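Local coordinates for adhesion and penetration protein autotransporter (Haemophilus influenzae, PDB 3SYJ) that probably acts as a serine protease and promotes adherence to and invasion of host cells, its self-associating passenger domain driving bacterial aggregation, at residues G290-K295 and L340-Q345; T567-G572 and G680-Q685. All blocks are in the same frame, centred on the assembly; numbering follows the deposited sequence.

Interaction 1 of 2, residues G290-K295 and L340-Q345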
loop_
_atom_site.group_PDB
_atom_site.type_symbol
_atom_site.label_atom_id
_atom_site.label_comp_id
_atom_site.label_asym_id
_atom_site.label_seq_id
_atom_site.Cartn_x
_atom_site.Cartn_y
_atom_site.Cartn_z
ATOM N N GLY A 290 23.473 -77.240 -5.542
ATOM C CA GLY A 290 22.225 -76.592 -5.879
ATOM C C GLY A 290 21.799 -76.859 -7.304
ATOM O O GLY A 290 22.572 -77.381 -8.115
ATOM N N SER A 291 20.560 -76.490 -7.608
ATOM C CA SER A 291 20.016 -76.717 -8.938
ATOM C C SER A 291 19.004 -75.651 -9.331
ATOM O O SER A 291 18.234 -75.169 -8.497
ATOM C CB SER A 291 19.371 -78.100 -9.008
ATOM O OG SER A 291 19.396 -78.587 -10.330
ATOM N N ILE A 292 19.018 -75.283 -10.605
ATOM C CA ILE A 292 18.041 -74.359 -11.153
ATOM C C ILE A 292 17.300 -75.056 -12.283
ATOM O O ILE A 292 17.898 -75.450 -13.279
ATOM C CB ILE A 292 18.700 -73.083 -11.716
ATOM C CG1 ILE A 292 19.245 -72.202 -10.589
ATOM C CG2 ILE A 292 17.710 -72.294 -12.552
ATOM C CD1 ILE A 292 20.001 -70.979 -11.089
ATOM N N THR A 293 15.994 -75.203 -12.128
ATOM C CA THR A 293 15.176 -75.803 -13.170
ATOM C C THR A 293 14.520 -74.732 -14.037
ATOM O O THR A 293 13.835 -73.844 -13.537
ATOM C CB THR A 293 14.104 -76.734 -12.577
ATOM O OG1 THR A 293 14.693 -78.011 -12.288
ATOM C CG2 THR A 293 12.963 -76.916 -13.554
ATOM N N GLN A 294 14.741 -74.770 -15.331
ATOM C CA GLN A 294 14.124 -73.881 -16.300
ATOM C C GLN A 294 12.934 -74.528 -16.968
ATOM O O GLN A 294 13.055 -75.536 -17.605
ATOM C CB GLN A 294 15.148 -73.535 -17.363
ATOM C CG GLN A 294 14.918 -72.291 -18.162
ATOM C CD GLN A 294 16.019 -72.067 -19.155
ATOM O OE1 GLN A 294 17.098 -72.570 -18.971
ATOM N NE2 GLN A 294 15.755 -71.320 -20.205
ATOM N N LYS A 295 11.787 -73.923 -16.743
ATOM C CA LYS A 295 10.528 -74.355 -17.278
ATOM C C LYS A 295 10.665 -74.917 -18.634
ATOM O O LYS A 295 10.427 -76.081 -18.870
ATOM C CB LYS A 295 9.546 -73.231 -17.384
ATOM C CG LYS A 295 8.167 -73.705 -17.708
ATOM C CD LYS A 295 7.250 -73.373 -16.576
ATOM C CE LYS A 295 5.987 -74.092 -16.679
ATOM N NZ LYS A 295 5.283 -73.641 -17.850
ATOM N N LEU A 340 24.824 -65.534 -9.643
ATOM C CA LEU A 340 23.902 -65.908 -10.708
ATOM C C LEU A 340 23.400 -64.676 -11.426
ATOM O O LEU A 340 23.236 -63.623 -10.815
ATOM C CB LEU A 340 22.716 -66.685 -10.149
ATOM C CG LEU A 340 23.038 -67.972 -9.398
ATOM C CD1 LEU A 340 21.799 -68.420 -8.640
ATOM C CD2 LEU A 340 23.538 -69.065 -10.338
ATOM N N TYR A 341 23.156 -64.813 -12.723
ATOM C CA TYR A 341 22.689 -63.697 -13.537
ATOM C C TYR A 341 21.406 -64.086 -14.257
ATOM O O TYR A 341 21.393 -65.021 -15.057
ATOM C CB TYR A 341 23.763 -63.260 -14.545
ATOM C CG TYR A 341 23.347 -62.106 -15.438
ATOM C CD1 TYR A 341 23.369 -60.795 -14.973
ATOM C CD2 TYR A 341 22.937 -62.326 -16.750
ATOM C CE1 TYR A 341 22.984 -59.736 -15.790
ATOM C CE2 TYR A 341 22.556 -61.276 -17.573
ATOM C CZ TYR A 341 22.578 -59.984 -17.089
ATOM O OH TYR A 341 22.198 -58.939 -17.909
ATOM N N PHE A 342 20.329 -63.368 -13.954
ATOM C CA PHE A 342 19.024 -63.639 -14.531
ATOM C C PHE A 342 18.619 -62.476 -15.414
ATOM O O PHE A 342 18.585 -61.325 -14.970
ATOM C CB PHE A 342 17.966 -63.774 -13.439
ATOM C CG PHE A 342 18.102 -65.004 -12.581
ATOM C CD1 PHE A 342 17.436 -66.173 -12.911
ATOM C CD2 PHE A 342 18.845 -64.972 -11.410
ATOM C CE1 PHE A 342 17.533 -67.302 -12.105
ATOM C CE2 PHE A 342 18.955 -66.099 -10.599
ATOM C CZ PHE A 342 18.296 -67.263 -10.948
ATOM N N MET A 343 18.293 -62.782 -16.661
ATOM C CA MET A 343 17.790 -61.782 -17.585
ATOM C C MET A 343 16.438 -62.210 -18.162
ATOM O O MET A 343 16.221 -63.388 -18.428
ATOM C CB MET A 343 18.796 -61.568 -18.712
ATOM C CG MET A 343 18.440 -60.426 -19.649
ATOM S SD MET A 343 19.338 -60.545 -21.209
ATOM C CE MET A 343 20.831 -61.396 -20.684
ATOM N N ASP A 344 15.520 -61.278 -18.316
ATOM C CA ASP A 344 14.246 -61.472 -18.982
ATOM C C ASP A 344 13.732 -60.171 -19.572
ATOM O O ASP A 344 13.800 -59.151 -18.954
ATOM C CB ASP A 344 13.221 -62.082 -18.043
ATOM C CG ASP A 344 12.044 -62.719 -18.760
ATOM O OD1 ASP A 344 11.985 -63.896 -18.849
ATOM O OD2 ASP A 344 11.137 -62.061 -19.146
ATOM N N GLN A 345 13.224 -60.245 -20.787
ATOM C CA GLN A 345 12.692 -59.115 -21.515
ATOM C C GLN A 345 11.219 -58.829 -21.245
ATOM O O GLN A 345 10.719 -57.848 -21.628
ATOM C CB GLN A 345 12.985 -59.264 -22.999
ATOM C CG GLN A 345 14.462 -59.117 -23.323
ATOM C CD GLN A 345 14.842 -59.498 -24.740
ATOM O OE1 GLN A 345 15.529 -58.756 -25.410
ATOM N NE2 GLN A 345 14.398 -60.639 -25.197
#

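Interaction 2 of 2, residues T567-G572 and G680-Q685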
loop_
_atom_site.group_PDB
_atom_site.type_symbol
_atom_site.label_atom_id
_atom_site.label_comp_id
_atom_site.label_asym_id
_atom_site.label_seq_id
_atom_site.Cartn_x
_atom_site.Cartn_y
_atom_site.Cartn_z
ATOM N N THR A 567 16.820 -30.544 23.106
ATOM C CA THR A 567 17.197 -29.750 21.943
ATOM C C THR A 567 17.273 -30.583 20.683
ATOM O O THR A 567 17.755 -31.714 20.702
ATOM C CB THR A 567 18.552 -29.056 22.148
ATOM O OG1 THR A 567 18.477 -28.216 23.301
ATOM C CG2 THR A 567 18.921 -28.220 20.936
ATOM N N LEU A 568 16.780 -30.007 19.594
ATOM C CA LEU A 568 16.912 -30.589 18.270
ATOM C C LEU A 568 17.738 -29.646 17.404
ATOM O O LEU A 568 17.370 -28.489 17.196
ATOM C CB LEU A 568 15.534 -30.822 17.638
ATOM C CG LEU A 568 15.478 -31.293 16.177
ATOM C CD1 LEU A 568 16.344 -32.525 15.943
ATOM C CD2 LEU A 568 14.027 -31.571 15.753
ATOM N N LEU A 569 18.864 -30.139 16.910
ATOM C CA LEU A 569 19.707 -29.340 16.044
ATOM C C LEU A 569 19.496 -29.743 14.592
ATOM O O LEU A 569 19.634 -30.913 14.237
ATOM C CB LEU A 569 21.180 -29.503 16.433
ATOM C CG LEU A 569 22.229 -29.016 15.423
ATOM C CD1 LEU A 569 22.090 -27.522 15.162
ATOM C CD2 LEU A 569 23.648 -29.355 15.892
ATOM N N LEU A 570 19.147 -28.772 13.758
ATOM C CA LEU A 570 19.085 -28.995 12.320
ATOM C C LEU A 570 20.219 -28.219 11.658
ATOM O O LEU A 570 20.226 -26.985 11.667
ATOM C CB LEU A 570 17.730 -28.551 11.765
ATOM C CG LEU A 570 16.535 -29.191 12.473
ATOM C CD1 LEU A 570 15.226 -28.550 12.045
ATOM C CD2 LEU A 570 16.514 -30.686 12.211
ATOM N N SER A 571 21.184 -28.935 11.092
ATOM C CA SER A 571 22.361 -28.270 10.553
ATOM C C SER A 571 22.494 -28.479 9.056
ATOM O O SER A 571 23.497 -28.090 8.462
ATOM C CB SER A 571 23.627 -28.760 11.261
ATOM O OG SER A 571 23.874 -30.123 10.948
ATOM N N GLY A 572 21.486 -29.098 8.452
ATOM C CA GLY A 572 21.521 -29.381 7.027
ATOM C C GLY A 572 20.635 -28.440 6.233
ATOM O O GLY A 572 21.056 -27.350 5.845
ATOM N N GLY A 680 29.382 -38.247 17.068
ATOM C CA GLY A 680 27.958 -38.131 16.831
ATOM C C GLY A 680 27.254 -37.357 17.930
ATOM O O GLY A 680 26.048 -37.149 17.856
ATOM N N LEU A 681 28.002 -36.933 18.947
ATOM C CA LEU A 681 27.436 -36.177 20.071
ATOM C C LEU A 681 27.159 -34.700 19.781
ATOM O O LEU A 681 27.946 -34.032 19.116
ATOM C CB LEU A 681 28.354 -36.275 21.278
ATOM C CG LEU A 681 28.123 -37.520 22.121
ATOM C CD1 LEU A 681 29.240 -37.674 23.143
ATOM C CD2 LEU A 681 26.760 -37.446 22.794
ATOM N N THR A 682 26.050 -34.183 20.300
ATOM C CA THR A 682 25.706 -32.781 20.086
ATOM C C THR A 682 25.958 -31.983 21.353
ATOM O O THR A 682 25.601 -32.414 22.444
ATOM C CB THR A 682 24.231 -32.610 19.656
ATOM O OG1 THR A 682 23.983 -33.408 18.494
ATOM C CG2 THR A 682 23.914 -31.149 19.338
ATOM N N THR A 683 26.582 -30.821 21.209
ATOM C CA THR A 683 26.875 -29.976 22.359
ATOM C C THR A 683 26.359 -28.562 22.147
ATOM O O THR A 683 26.590 -27.963 21.098
ATOM C CB THR A 683 28.384 -29.921 22.628
ATOM O OG1 THR A 683 28.854 -31.235 22.958
ATOM C CG2 THR A 683 28.683 -28.976 23.774
ATOM N N CYS A 684 25.648 -28.035 23.139
ATOM C CA CYS A 684 25.185 -26.651 23.098
ATOM C C CYS A 684 25.823 -25.877 24.228
ATOM O O CYS A 684 25.718 -26.276 25.383
ATOM C CB CYS A 684 23.666 -26.567 23.232
ATOM S SG CYS A 684 22.757 -27.269 21.847
ATOM N N GLN A 685 26.473 -24.767 23.901
ATOM C CA GLN A 685 27.197 -24.004 24.902
ATOM C C GLN A 685 27.409 -22.555 24.480
ATOM O O GLN A 685 27.525 -22.247 23.290
ATOM C CB GLN A 685 28.555 -24.646 25.154
ATOM C CG GLN A 685 29.572 -24.259 24.100
ATOM C CD GLN A 685 30.657 -25.295 23.923
ATOM O OE1 GLN A 685 31.298 -25.712 24.891
ATOM N NE2 GLN A 685 30.878 -25.712 22.677
#

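Interaction 1 of 2, residues G290-K295 and L340-Q345
A little further along the chain from the patch where Ile292 meets Leu340 and Phe342, Asp344 OD2 is gripped by two backbone amides, Asn277 N and Lys346 N, while its other carboxylate oxygen, OD1, accepts from Gly278 N. Three hydrogen bonds thus hold the buried carboxylate and probably favour its charged form. The contact itself is purely apolar. Ile292 and Leu340 reach toward each other tip to tip: Ile292 CD1 lies 4.0 Å from Leu340 CD1 and 4.1 Å from Leu340 CD2, so one methyl faces both branches of the leucine. The extended end of Ile292 (chi2 176°) carries that methyl well clear of its own backbone, across much of the 10.3 Å between the Ile292 and Leu340 CA atoms. No backbone pairing joins the two strands here; they meet across the interior of the parallel beta-helix, in its early coils, with strand 340-343 seated between strands 269-272 and 363-366 and strand 289-294 between the antiparallel strands 279-285 and 301-308. Phe342 comes from the opposite direction to Ile292 and offers the far end of its ring, the CZ atom being 4.1 Å from Ile292 CD1. That approach is oblique to the ring. On its own strand the same ring lies against the leucine, Phe342 CE2 being 4.2 Å from Leu340 CD1. The phenylalanine takes part in the stacking of successive coils too, its ring nearly parallel to that of Phe365. Ile282 and Ile304 both touch Ile292 and Leu340, and Leu271 touches Ile292 and Phe342. Tyr341 and Met343 alternate with Leu340 and Phe342 along the strand, and there Met343 CE sits in plane at the edge of the Tyr341 ring, 3.6 Å from Tyr341 CE2.

Interaction 2 of 2, residues T567-G572 and G680-Q685
Leu569 and Thr682 make the closer of two van der Waals touches in this contact, Leu569 CD2 lying 3.9 Å from Thr682 CG2. Their side chains cross obliquely, one leucine branch meeting the threonine methyl. With CG anti to the backbone N (chi1 165°), the leucine carries its CD2 branch out to the threonine. The second touch is between a methyl and sulfur: Thr567 CG2 stands 4.1 Å from Cys684 SG. Thr567 thus pairs with Cys684 and Leu569 with Thr682; the strands cross steeply, and their CA atoms are 8.6 Å apart for the first pair and 8.0 Å for the second. That spacing is one of layers packed through side chains, and no hydrogen bond crosses between them.

The covalent element is the disulfide from Cys684 to Cys673. It ties together the antiparallel strands 669-675 and 682-688, and Leu569 also touches Cys673.

Backbone hydrogen bonds run to other strands: Thr567 and Leu569 bond to Ile537, and Leu568 to Lys586 and Phe588. In the turn before the hairpin's second strand, Gly680 O accepts from Arg675 NH1.

Strand 567-570 therefore lies in a wall of the beta-solenoid between strands 536-539 and 586-593, with Leu568 pointing away from the hairpin to pack on Ile537 and Leu587, while the disulfide-linked pair 669-675 and 682-688 covers Thr567 and Leu569 and reaches Ala538 through Thr682.

In the fold
From the N terminus the chain first builds the serine protease domain, then enters the long beta-helix. Interaction 1 comes early in that helix: 44 residues separate its segments, and the loop it closes joins the strands around 279-308 to strand 340-343 across the interior. Many coils later, interaction 2 closes a larger loop of 107 residues, bringing the second strand of the hairpin, within 680-685, back against the wall strand that begins at 567. The loops follow in series, neither nesting nor crossing. The centres of interaction 1 and interaction 2 lie about 50 Å apart. One contact packs inside the solenoid, whereas the other rests a hairpin against its outer wall.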